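Local coordinates for protein geranyltranstransferase (Stenotrophomonas maltophilia, PDB 7LBJ) that probably joins isopentenyl diphosphate to allylic diphosphates to make a longer prenyl diphosphate such as farnesyl diphosphate, with magnesium as cofactor, at residues A[77-82]-A[130-135]; A[41-46]-A[119-124]; A[219-224]-A[264-269]; A[273-278]-A[290-295]. One frame throughout, in Å; residues are numbered along the deposited sequence.

Interaction 1 of 4, residues A[77-82]-A[130-135]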
loop_
_atom_site.group_PDB
_atom_site.type_symbol
_atom_site.label_atom_id
_atom_site.label_comp_id
_atom_site.label_asym_id
_atom_site.label_seq_id
_atom_site.Cartn_x
_atom_site.Cartn_y
_atom_site.Cartn_z
ATOM N N ALA A 77 -5.802 -1.103 -14.260
ATOM C CA ALA A 77 -6.670 -1.757 -13.286
ATOM C C ALA A 77 -6.324 -3.228 -13.170
ATOM O O ALA A 77 -6.275 -3.774 -12.060
ATOM C CB ALA A 77 -8.144 -1.596 -13.665
ATOM N N ALA A 78 -6.093 -3.882 -14.308
ATOM C CA ALA A 78 -5.783 -5.312 -14.306
ATOM C C ALA A 78 -4.466 -5.590 -13.595
ATOM O O ALA A 78 -4.369 -6.531 -12.794
ATOM C CB ALA A 78 -5.755 -5.853 -15.738
ATOM N N MET A 79 -3.443 -4.770 -13.843
ATOM C CA MET A 79 -2.198 -4.955 -13.106
ATOM C C MET A 79 -2.390 -4.696 -11.616
ATOM O O MET A 79 -1.828 -5.412 -10.774
ATOM C CB MET A 79 -1.108 -4.034 -13.665
ATOM C CG MET A 79 -0.559 -4.488 -14.997
ATOM S SD MET A 79 0.912 -3.527 -15.459
ATOM C CE MET A 79 0.118 -2.027 -16.000
ATOM N N SER A 80 -3.159 -3.674 -11.261
ATOM C CA SER A 80 -3.239 -3.302 -9.849
ATOM C C SER A 80 -3.813 -4.445 -9.012
ATOM O O SER A 80 -3.348 -4.696 -7.894
ATOM C CB SER A 80 -4.067 -2.024 -9.665
ATOM O OG SER A 80 -5.461 -2.285 -9.784
ATOM N N VAL A 81 -4.795 -5.183 -9.545
ATOM C CA VAL A 81 -5.379 -6.209 -8.688
ATOM C C VAL A 81 -4.443 -7.397 -8.573
ATOM O O VAL A 81 -4.431 -8.072 -7.531
ATOM C CB VAL A 81 -6.789 -6.632 -9.160
ATOM C CG1 VAL A 81 -7.758 -5.463 -9.031
ATOM C CG2 VAL A 81 -6.761 -7.164 -10.601
ATOM N N GLU A 82 -3.650 -7.680 -9.619
ATOM C CA GLU A 82 -2.685 -8.776 -9.535
ATOM C C GLU A 82 -1.534 -8.421 -8.603
ATOM O O GLU A 82 -1.021 -9.302 -7.899
ATOM C CB GLU A 82 -2.157 -9.141 -10.932
ATOM C CG GLU A 82 -1.321 -10.423 -11.004
ATOM C CD GLU A 82 -2.118 -11.696 -10.717
ATOM O OE1 GLU A 82 -3.332 -11.609 -10.449
ATOM O OE2 GLU A 82 -1.532 -12.801 -10.761
ATOM N N PHE A 130 -1.068 0.921 -6.364
ATOM C CA PHE A 130 -1.733 2.221 -6.314
ATOM C C PHE A 130 -1.098 3.209 -7.284
ATOM O O PHE A 130 -1.802 4.005 -7.920
ATOM C CB PHE A 130 -1.716 2.760 -4.883
ATOM C CG PHE A 130 -2.583 1.956 -3.956
ATOM C CD1 PHE A 130 -3.966 2.005 -4.081
ATOM C CD2 PHE A 130 -2.023 1.115 -3.003
ATOM C CE1 PHE A 130 -4.795 1.251 -3.239
ATOM C CE2 PHE A 130 -2.850 0.337 -2.151
ATOM C CZ PHE A 130 -4.223 0.396 -2.289
ATOM N N GLY A 131 0.232 3.184 -7.402
ATOM C CA GLY A 131 0.900 4.109 -8.324
ATOM C C GLY A 131 0.464 3.912 -9.767
ATOM O O GLY A 131 0.230 4.879 -10.498
ATOM N N LEU A 132 0.297 2.657 -10.187
ATOM C CA LEU A 132 -0.128 2.420 -11.565
ATOM C C LEU A 132 -1.516 2.978 -11.832
ATOM O O LEU A 132 -1.776 3.506 -12.921
ATOM C CB LEU A 132 -0.106 0.921 -11.865
ATOM C CG LEU A 132 1.290 0.401 -12.112
ATOM C CD1 LEU A 132 1.224 -1.125 -12.074
ATOM C CD2 LEU A 132 1.734 0.877 -13.489
ATOM N N LEU A 133 -2.429 2.854 -10.860
ATOM C CA LEU A 133 -3.755 3.460 -11.009
ATOM C C LEU A 133 -3.653 4.975 -11.045
ATOM O O LEU A 133 -4.293 5.634 -11.874
ATOM C CB LEU A 133 -4.696 3.035 -9.874
ATOM C CG LEU A 133 -5.192 1.587 -9.826
ATOM C CD1 LEU A 133 -6.101 1.374 -8.598
ATOM C CD2 LEU A 133 -5.895 1.216 -11.143
ATOM N N ALA A 134 -2.894 5.554 -10.116
ATOM C CA ALA A 134 -2.801 7.010 -10.095
ATOM C C ALA A 134 -2.173 7.546 -11.381
ATOM O O ALA A 134 -2.466 8.680 -11.786
ATOM C CB ALA A 134 -2.014 7.466 -8.860
ATOM N N ASP A 135 -1.319 6.756 -12.036
ATOM C CA ASP A 135 -0.618 7.196 -13.244
ATOM C C ASP A 135 -1.344 6.783 -14.516
ATOM O O ASP A 135 -0.835 7.048 -15.609
ATOM C CB ASP A 135 0.809 6.611 -13.290
ATOM C CG ASP A 135 1.782 7.249 -12.266
ATOM O OD1 ASP A 135 1.572 8.402 -11.834
ATOM O OD2 ASP A 135 2.803 6.591 -11.926
#
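L133 spans most of the gap to A77 and S80 by the outer half of its side chain, a case of two helices joined by two leucines against an alanine, a serine and a methionine. Its CB stands back, 5.1 Å from S80 CB. With CG anti to its own carbonyl carbon (chi1 -70°), the chain then leans inward, and CG comes to 3.8 Å from S80 CB. Beyond the branch, CD1 lies alongside S80 OG at 3.9 Å, while CD2 reaches farthest and settles 3.7 Å from A77 CA, on the backbone itself. A second pair adds to the contact: L132 CD1 meets M79 CB at 4.1 Å, the two side chains crossing at about a right angle, and the bent end of M79 brings its CE back to both leucine methyls.

The hydroxyl amid this apolar packing is satisfied from its own helix. S80 OG donates to A77 O over 2.8 Å, approaching 27° off the carbonyl plane and on the same face as V81 N, so that one carbonyl oxygen takes two donors.

This is antiparallel helix packing (167°, axes 8.6 Å apart) within the mainly helical prenyl synthase fold, near the dimer interface. Helix 176-201 closes on the seam through M197, which touches A77, S80 and L133, and helix 140-154 adds L147 and L150. Helix 11-29 lies against M79, and F130 stacks with F130 of the second subunit.

Interaction 2 of 4, residues A[41-46]-A[119-124]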
loop_
_atom_site.group_PDB
_atom_site.type_symbol
_atom_site.label_atom_id
_atom_site.label_comp_id
_atom_site.label_asym_id
_atom_site.label_seq_id
_atom_site.Cartn_x
_atom_site.Cartn_y
_atom_site.Cartn_z
ATOM N N HIS A 41 14.294 -5.519 -6.408
ATOM C CA HIS A 41 13.630 -5.583 -7.706
ATOM C C HIS A 41 13.495 -7.014 -8.187
ATOM O O HIS A 41 12.460 -7.380 -8.745
ATOM C CB HIS A 41 14.399 -4.756 -8.727
ATOM C CG HIS A 41 14.424 -3.304 -8.393
ATOM N ND1 HIS A 41 15.456 -2.466 -8.763
ATOM C CD2 HIS A 41 13.545 -2.544 -7.703
ATOM C CE1 HIS A 41 15.199 -1.245 -8.332
ATOM N NE2 HIS A 41 14.050 -1.267 -7.677
ATOM N N GLN A 42 14.540 -7.827 -7.994
ATOM C CA GLN A 42 14.473 -9.231 -8.386
ATOM C C GLN A 42 13.365 -9.943 -7.630
ATOM O O GLN A 42 12.617 -10.745 -8.207
ATOM C CB GLN A 42 15.817 -9.915 -8.117
ATOM C CG GLN A 42 16.919 -9.525 -9.054
ATOM C CD GLN A 42 18.289 -9.974 -8.551
ATOM O OE1 GLN A 42 18.391 -10.884 -7.722
ATOM N NE2 GLN A 42 19.346 -9.313 -9.030
ATOM N N ALA A 43 13.234 -9.639 -6.335
ATOM C CA ALA A 43 12.239 -10.315 -5.512
ATOM C C ALA A 43 10.831 -9.871 -5.871
ATOM O O ALA A 43 9.895 -10.677 -5.841
ATOM C CB ALA A 43 12.526 -10.054 -4.038
ATOM N N MET A 44 10.655 -8.584 -6.181
ATOM C CA MET A 44 9.361 -8.122 -6.659
ATOM C C MET A 44 8.945 -8.878 -7.921
ATOM O O MET A 44 7.802 -9.341 -8.036
ATOM C CB MET A 44 9.422 -6.617 -6.917
ATOM C CG MET A 44 9.514 -5.780 -5.627
ATOM S SD MET A 44 9.928 -4.053 -6.007
ATOM C CE MET A 44 8.406 -3.487 -6.776
ATOM N N ARG A 45 9.866 -9.018 -8.876
ATOM C CA ARG A 45 9.542 -9.716 -10.119
ATOM C C ARG A 45 9.309 -11.194 -9.876
ATOM O O ARG A 45 8.377 -11.777 -10.439
ATOM C CB ARG A 45 10.662 -9.530 -11.140
ATOM C CG ARG A 45 10.729 -8.134 -11.694
ATOM C CD ARG A 45 12.006 -7.885 -12.496
ATOM N NE ARG A 45 11.740 -6.737 -13.342
ATOM C CZ ARG A 45 11.215 -6.815 -14.558
ATOM N NH1 ARG A 45 11.147 -7.962 -15.211
ATOM N NH2 ARG A 45 10.758 -5.708 -15.136
ATOM N N TYR A 46 10.164 -11.816 -9.058
ATOM C CA TYR A 46 9.997 -13.226 -8.723
ATOM C C TYR A 46 8.614 -13.499 -8.157
ATOM O O TYR A 46 8.052 -14.590 -8.364
ATOM C CB TYR A 46 11.069 -13.636 -7.716
ATOM C CG TYR A 46 11.078 -15.090 -7.316
ATOM C CD1 TYR A 46 11.697 -16.045 -8.115
ATOM C CD2 TYR A 46 10.495 -15.512 -6.128
ATOM C CE1 TYR A 46 11.728 -17.387 -7.744
ATOM C CE2 TYR A 46 10.515 -16.868 -5.752
ATOM C CZ TYR A 46 11.136 -17.796 -6.563
ATOM O OH TYR A 46 11.165 -19.139 -6.188
ATOM N N ILE A 119 9.527 -9.026 2.916
ATOM C CA ILE A 119 8.684 -8.010 3.536
ATOM C C ILE A 119 8.657 -6.758 2.667
ATOM O O ILE A 119 7.588 -6.246 2.306
ATOM C CB ILE A 119 9.189 -7.703 4.957
ATOM C CG1 ILE A 119 8.898 -8.890 5.894
ATOM C CG2 ILE A 119 8.561 -6.411 5.486
ATOM C CD1 ILE A 119 9.738 -8.858 7.177
ATOM N N LEU A 120 9.845 -6.270 2.292
ATOM C CA LEU A 120 9.934 -5.037 1.514
ATOM C C LEU A 120 9.397 -5.216 0.099
ATOM O O LEU A 120 8.804 -4.288 -0.460
ATOM C CB LEU A 120 11.385 -4.559 1.469
ATOM C CG LEU A 120 11.891 -4.023 2.793
ATOM C CD1 LEU A 120 13.375 -3.699 2.649
ATOM C CD2 LEU A 120 11.083 -2.779 3.220
ATOM N N ALA A 121 9.629 -6.375 -0.523
ATOM C CA ALA A 121 9.060 -6.597 -1.854
ATOM C C ALA A 121 7.534 -6.577 -1.808
ATOM O O ALA A 121 6.882 -5.997 -2.679
ATOM C CB ALA A 121 9.566 -7.927 -2.433
ATOM N N GLY A 122 6.944 -7.208 -0.794
ATOM C CA GLY A 122 5.499 -7.116 -0.641
ATOM C C GLY A 122 5.067 -5.673 -0.453
ATOM O O GLY A 122 4.151 -5.187 -1.122
ATOM N N ASP A 123 5.750 -4.958 0.440
ATOM C CA ASP A 123 5.420 -3.545 0.656
ATOM C C ASP A 123 5.475 -2.759 -0.649
ATOM O O ASP A 123 4.560 -1.984 -0.964
ATOM C CB ASP A 123 6.375 -2.940 1.680
ATOM C CG ASP A 123 6.133 -3.464 3.083
ATOM O OD1 ASP A 123 5.042 -4.032 3.315
ATOM O OD2 ASP A 123 7.029 -3.276 3.949
ATOM N N ALA A 124 6.537 -2.964 -1.437
ATOM C CA ALA A 124 6.708 -2.168 -2.649
ATOM C C ALA A 124 5.737 -2.577 -3.752
ATOM O O ALA A 124 5.394 -1.747 -4.610
ATOM C CB ALA A 124 8.158 -2.262 -3.153
#
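Where M44 and A43 meet A121 and A124, no aromatic ring or side-chain amide of the two segments takes part; the rings of H41 and Y46 face other partners. The side chain of Y46 touches T109 and A112 of helix 109-112, its OH hydrogen-bonded to P107 O, and H41 ND1 is hydrogen-bonded to E35 O. What remains is an alanine-rich helix crossing in the all-helical prenyl synthase fold, with helix 38-46 laid across helix 115-134 at -68° and the axes 8.8 Å apart. The small residues allow the backbones to come close, M44 CA and A121 CA being only 5.1 Å from each other.

A121 CB points into the crossing and is met by two neighbours of the other helix, A43 CB at 4.0 Å and M44 CG at 3.8 Å. One turn farther along, A124 presents its methyl to the end of the methionine. The interface with the second subunit is near: M44 also packs on A156 of that subunit, and D123 OD2 is hydrogen-bonded to H91 ND1 there.

M44 does not run straight past its alanines. The turn about its last torsion (chi3 70°) folds the terminal methyl back, leaving SD and CE each 3.8 Å from A124 CB, with CE also 4.1 Å from A124 O.

Interaction 3 of 4, residues A[219-224]-A[264-269]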
loop_
_atom_site.group_PDB
_atom_site.type_symbol
_atom_site.label_atom_id
_atom_site.label_comp_id
_atom_site.label_asym_id
_atom_site.label_seq_id
_atom_site.Cartn_x
_atom_site.Cartn_y
_atom_site.Cartn_z
ATOM N N LEU A 219 -18.905 -15.449 -7.174
ATOM C CA LEU A 219 -17.709 -16.075 -7.733
ATOM C C LEU A 219 -16.599 -16.216 -6.694
ATOM O O LEU A 219 -15.909 -17.249 -6.645
ATOM C CB LEU A 219 -17.203 -15.277 -8.946
ATOM C CG LEU A 219 -16.096 -15.929 -9.774
ATOM C CD1 LEU A 219 -16.276 -15.558 -11.230
ATOM C CD2 LEU A 219 -14.736 -15.467 -9.303
ATOM N N GLY A 220 -16.383 -15.177 -5.881
ATOM C CA GLY A 220 -15.318 -15.242 -4.904
ATOM C C GLY A 220 -15.538 -16.351 -3.891
ATOM O O GLY A 220 -14.593 -17.042 -3.499
ATOM N N LEU A 221 -16.785 -16.536 -3.459
ATOM C CA LEU A 221 -17.082 -17.657 -2.564
ATOM C C LEU A 221 -16.960 -18.991 -3.298
ATOM O O LEU A 221 -16.357 -19.937 -2.776
ATOM C CB LEU A 221 -18.476 -17.505 -1.954
ATOM C CG LEU A 221 -18.901 -18.603 -0.968
ATOM C CD1 LEU A 221 -17.893 -18.717 0.163
ATOM C CD2 LEU A 221 -20.333 -18.363 -0.374
ATOM N N ALA A 222 -17.491 -19.077 -4.525
ATOM C CA ALA A 222 -17.409 -20.323 -5.276
ATOM C C ALA A 222 -15.973 -20.807 -5.391
ATOM O O ALA A 222 -15.690 -22.001 -5.220
ATOM C CB ALA A 222 -18.029 -20.147 -6.668
ATOM N N PHE A 223 -15.050 -19.897 -5.697
ATOM C CA PHE A 223 -13.651 -20.280 -5.836
ATOM C C PHE A 223 -13.149 -20.959 -4.566
ATOM O O PHE A 223 -12.439 -21.970 -4.620
ATOM C CB PHE A 223 -12.836 -19.023 -6.158
ATOM C CG PHE A 223 -11.445 -19.291 -6.619
ATOM C CD1 PHE A 223 -11.184 -19.532 -7.960
ATOM C CD2 PHE A 223 -10.380 -19.266 -5.722
ATOM C CE1 PHE A 223 -9.881 -19.757 -8.407
ATOM C CE2 PHE A 223 -9.070 -19.505 -6.158
ATOM C CZ PHE A 223 -8.824 -19.750 -7.505
ATOM N N GLN A 224 -13.535 -20.432 -3.407
ATOM C CA GLN A 224 -13.034 -20.974 -2.151
ATOM C C GLN A 224 -13.702 -22.298 -1.780
ATOM O O GLN A 224 -13.039 -23.198 -1.259
ATOM C CB GLN A 224 -13.228 -19.947 -1.034
ATOM C CG GLN A 224 -12.667 -20.410 0.290
ATOM C CD GLN A 224 -11.163 -20.605 0.236
ATOM O OE1 GLN A 224 -10.458 -19.816 -0.389
ATOM N NE2 GLN A 224 -10.666 -21.675 0.874
ATOM N N LYS A 264 -20.558 -29.698 -1.938
ATOM C CA LYS A 264 -20.759 -29.816 -3.380
ATOM C C LYS A 264 -22.081 -29.182 -3.797
ATOM O O LYS A 264 -22.154 -28.495 -4.823
ATOM C CB LYS A 264 -20.694 -31.284 -3.809
ATOM C CG LYS A 264 -19.272 -31.852 -3.842
ATOM C CD LYS A 264 -19.284 -33.325 -4.270
ATOM C CE LYS A 264 -17.876 -33.878 -4.395
ATOM N NZ LYS A 264 -17.881 -35.359 -4.637
ATOM N N ALA A 265 -23.125 -29.357 -2.982
ATOM C CA ALA A 265 -24.394 -28.698 -3.261
ATOM C C ALA A 265 -24.256 -27.183 -3.168
ATOM O O ALA A 265 -24.833 -26.452 -3.984
ATOM C CB ALA A 265 -25.479 -29.203 -2.300
ATOM N N GLN A 266 -23.510 -26.695 -2.170
ATOM C CA GLN A 266 -23.226 -25.260 -2.056
ATOM C C GLN A 266 -22.550 -24.734 -3.317
ATOM O O GLN A 266 -22.930 -23.682 -3.852
ATOM C CB GLN A 266 -22.338 -25.008 -0.839
ATOM C CG GLN A 266 -21.955 -23.539 -0.604
ATOM C CD GLN A 266 -20.950 -23.374 0.524
ATOM O OE1 GLN A 266 -20.216 -24.311 0.860
ATOM N NE2 GLN A 266 -20.902 -22.178 1.110
ATOM N N LEU A 267 -21.538 -25.456 -3.807
ATOM C CA LEU A 267 -20.842 -25.026 -5.014
ATOM C C LEU A 267 -21.763 -25.064 -6.227
ATOM O O LEU A 267 -21.727 -24.160 -7.070
ATOM C CB LEU A 267 -19.614 -25.907 -5.252
ATOM C CG LEU A 267 -18.736 -25.506 -6.442
ATOM C CD1 LEU A 267 -18.213 -24.077 -6.181
ATOM C CD2 LEU A 267 -17.597 -26.514 -6.602
ATOM N N HIS A 268 -22.597 -26.099 -6.321
ATOM C CA HIS A 268 -23.517 -26.231 -7.446
ATOM C C HIS A 268 -24.503 -25.072 -7.494
ATOM O O HIS A 268 -24.813 -24.559 -8.578
ATOM C CB HIS A 268 -24.266 -27.553 -7.349
ATOM C CG HIS A 268 -25.099 -27.854 -8.553
ATOM N ND1 HIS A 268 -26.462 -27.644 -8.588
ATOM C CD2 HIS A 268 -24.760 -28.340 -9.771
ATOM C CE1 HIS A 268 -26.928 -27.999 -9.774
ATOM N NE2 HIS A 268 -25.915 -28.424 -10.510
ATOM N N GLU A 269 -25.006 -24.647 -6.327
ATOM C CA GLU A 269 -25.918 -23.504 -6.287
ATOM C C GLU A 269 -25.218 -22.227 -6.711
ATOM O O GLU A 269 -25.803 -21.405 -7.430
ATOM C CB GLU A 269 -26.522 -23.333 -4.889
ATOM C CG GLU A 269 -27.558 -22.183 -4.793
ATOM C CD GLU A 269 -26.967 -20.778 -4.539
ATOM O OE1 GLU A 269 -25.973 -20.642 -3.780
ATOM O OE2 GLU A 269 -27.534 -19.801 -5.096
#
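Within 264-269, Q266 and L267 make the contact with L221 and A222, and they illustrate how one residue of a pair can skirt a neighbouring helix while the next drives into it. Just before them, K264 leans on I229 of helix 206-233 and makes a long, weak ion pair with E233.

Q266 follows with its chain fully extended, CG anti to the backbone N (chi1 180°). This carries the amide along the side of the contact to the leucine branch, where NE2 lies 4.1 Å from L221 CD2. The two side chains cross at about a right angle, and the meeting is one of packing without a hydrogen bond; F254 touches both.

L267 enters more deeply. The helix it presses on, 206-233, continues beyond this point into a sequence resembling the second aspartate-rich motif of the prenyl synthases, and D228 in that run takes a weak hydrogen bond from Q224 NE2. Toward this segment the leucine uses CD1 alone as its probe: the methyl rests 3.4 Å from A222 O. It also lies 4.0 Å from A222 CB, and so covers the carbonyl as well as the side chain. A222 CA and L267 CA are 5.8 Å apart. V296 of helix 286-297 touches the same two residues. Farther on, E269 turns to its own helix, its OE1 forming a salt bridge with R273 NH2.

Interaction 4 of 4, residues A[273-278]-A[290-295]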
loop_
_atom_site.group_PDB
_atom_site.type_symbol
_atom_site.label_atom_id
_atom_site.label_comp_id
_atom_site.label_asym_id
_atom_site.label_seq_id
_atom_site.Cartn_x
_atom_site.Cartn_y
_atom_site.Cartn_z
ATOM N N ARG A 273 -26.227 -19.850 -9.704
ATOM C CA ARG A 273 -26.519 -18.456 -9.401
ATOM C C ARG A 273 -25.730 -17.524 -10.314
ATOM O O ARG A 273 -26.282 -16.577 -10.881
ATOM C CB ARG A 273 -26.195 -18.157 -7.935
ATOM C CG ARG A 273 -26.801 -16.845 -7.461
ATOM C CD ARG A 273 -26.046 -16.328 -6.251
ATOM N NE ARG A 273 -26.131 -17.262 -5.129
ATOM C CZ ARG A 273 -25.600 -17.033 -3.935
ATOM N NH1 ARG A 273 -24.971 -15.889 -3.662
ATOM N NH2 ARG A 273 -25.694 -17.970 -2.995
ATOM N N MET A 274 -24.437 -17.795 -10.487
ATOM C CA MET A 274 -23.615 -16.940 -11.339
ATOM C C MET A 274 -24.166 -16.891 -12.758
ATOM O O MET A 274 -24.298 -15.811 -13.341
ATOM C CB MET A 274 -22.157 -17.416 -11.327
ATOM C CG MET A 274 -21.451 -17.070 -10.025
ATOM S SD MET A 274 -19.698 -17.486 -10.054
ATOM C CE MET A 274 -19.804 -19.288 -10.139
ATOM N N GLN A 275 -24.514 -18.053 -13.328
ATOM C CA GLN A 275 -25.021 -18.050 -14.696
ATOM C C GLN A 275 -26.359 -17.316 -14.799
ATOM O O GLN A 275 -26.588 -16.586 -15.769
ATOM C CB GLN A 275 -25.121 -19.477 -15.224
ATOM C CG GLN A 275 -23.741 -20.195 -15.318
ATOM C CD GLN A 275 -22.691 -19.472 -16.186
ATOM O OE1 GLN A 275 -23.001 -18.942 -17.259
ATOM N NE2 GLN A 275 -21.434 -19.471 -15.724
ATOM N N SER A 276 -27.242 -17.467 -13.800
ATOM C CA SER A 276 -28.537 -16.778 -13.844
ATOM C C SER A 276 -28.389 -15.258 -13.830
ATOM O O SER A 276 -29.236 -14.546 -14.396
ATOM C CB SER A 276 -29.407 -17.204 -12.656
ATOM O OG SER A 276 -28.948 -16.544 -11.468
ATOM N N ILE A 277 -27.367 -14.740 -13.146
ATOM C CA ILE A 277 -27.209 -13.284 -13.035
ATOM C C ILE A 277 -26.878 -12.686 -14.390
ATOM O O ILE A 277 -27.321 -11.576 -14.714
ATOM C CB ILE A 277 -26.142 -12.920 -11.986
ATOM C CG1 ILE A 277 -26.600 -13.360 -10.594
ATOM C CG2 ILE A 277 -25.861 -11.385 -11.965
ATOM C CD1 ILE A 277 -25.454 -13.466 -9.592
ATOM N N LEU A 278 -26.120 -13.416 -15.214
ATOM C CA LEU A 278 -25.699 -12.918 -16.518
ATOM C C LEU A 278 -26.587 -13.395 -17.659
ATOM O O LEU A 278 -26.233 -13.195 -18.828
ATOM C CB LEU A 278 -24.253 -13.339 -16.809
ATOM C CG LEU A 278 -23.180 -12.944 -15.796
ATOM C CD1 LEU A 278 -21.780 -13.306 -16.304
ATOM C CD2 LEU A 278 -23.273 -11.454 -15.455
ATOM N N ALA A 290 -17.233 -17.769 -18.512
ATOM C CA ALA A 290 -16.222 -18.814 -18.483
ATOM C C ALA A 290 -15.331 -18.713 -17.259
ATOM O O ALA A 290 -14.792 -19.736 -16.814
ATOM C CB ALA A 290 -15.382 -18.783 -19.769
ATOM N N LEU A 291 -15.145 -17.508 -16.712
ATOM C CA LEU A 291 -14.434 -17.396 -15.442
ATOM C C LEU A 291 -15.244 -18.021 -14.315
ATOM O O LEU A 291 -14.684 -18.656 -13.417
ATOM C CB LEU A 291 -14.107 -15.929 -15.126
ATOM C CG LEU A 291 -13.137 -15.258 -16.098
ATOM C CD1 LEU A 291 -13.018 -13.755 -15.830
ATOM C CD2 LEU A 291 -11.764 -15.926 -16.028
ATOM N N ALA A 292 -16.570 -17.874 -14.363
ATOM C CA ALA A 292 -17.425 -18.543 -13.392
ATOM C C ALA A 292 -17.277 -20.057 -13.490
ATOM O O ALA A 292 -17.147 -20.748 -12.474
ATOM C CB ALA A 292 -18.883 -18.121 -13.600
ATOM N N THR A 293 -17.281 -20.590 -14.713
ATOM C CA THR A 293 -17.093 -22.026 -14.890
ATOM C C THR A 293 -15.722 -22.475 -14.392
ATOM O O THR A 293 -15.606 -23.516 -13.747
ATOM C CB THR A 293 -17.283 -22.389 -16.365
ATOM O OG1 THR A 293 -18.602 -21.995 -16.777
ATOM C CG2 THR A 293 -17.088 -23.887 -16.599
ATOM N N LEU A 294 -14.667 -21.700 -14.675
ATOM C CA LEU A 294 -13.340 -22.059 -14.170
ATOM C C LEU A 294 -13.306 -22.061 -12.646
ATOM O O LEU A 294 -12.658 -22.914 -12.035
ATOM C CB LEU A 294 -12.284 -21.097 -14.708
ATOM C CG LEU A 294 -11.914 -21.295 -16.181
ATOM C CD1 LEU A 294 -10.893 -20.233 -16.587
ATOM C CD2 LEU A 294 -11.386 -22.710 -16.458
ATOM N N ALA A 295 -13.997 -21.110 -12.013
ATOM C CA ALA A 295 -14.003 -21.070 -10.557
ATOM C C ALA A 295 -14.665 -22.308 -9.960
ATOM O O ALA A 295 -14.351 -22.692 -8.830
ATOM C CB ALA A 295 -14.703 -19.800 -10.065
#
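M274 and Q275 converge on A292 from neighbouring positions of one helix, one with a thioether and the other with an amide nitrogen, a compact example of two long side chains sharing a methyl. M274 runs along A292 and then curls over it: its CB lies 4.0 Å from A292 CB, SD closes to 3.7 Å, and the bend at chi3 (-67°) sets CE 3.8 Å from both the same methyl and A292 O.

Q275 comes from the more open side. Its chain turns at chi2 (-57°), which directs NE2 across the gap to within 3.6 Å of A292 CB. The backbones around these residues belong to successive helices, 260-277 and 286-297, that form an antiparallel helical hairpin; the segments lie at 176° with 10.0 Å between their axes. The hairpin packs on helix 206-233, where F215 and L219 touch M274.

The side chains of Q275 and T293 cross at about a right angle. NE2 of Q275 and T293 OG1 are 3.9 Å apart and make no hydrogen bond with each other, but both are hydrogen-bonded to R289 O, one turn before T293, which ties the glutamine to the backbone of the opposite helix.

In the fold
Interactions 3 and 4 form one continuous patch, while interactions 1 and 2 share a helix without touching. Interactions 3 and 4 both use helix 260-277, and their centres are 10 Å apart; L219 CA lies 3.4 Å from M274 SD, and A222 CB lies 4.0 Å from M274 CE. Interactions 1 and 2, with centres 16 Å apart, both use helix 115-134 and both touch the second subunit. Interaction 3 lies across the chain's centre from both, its centre 28 Å from that of interaction 1 and 33 Å from that of interaction 2. Helix 75-92 ends at, and helix 206-233 carries, aspartate-rich sequences like those that in this family bind magnesium and diphosphate.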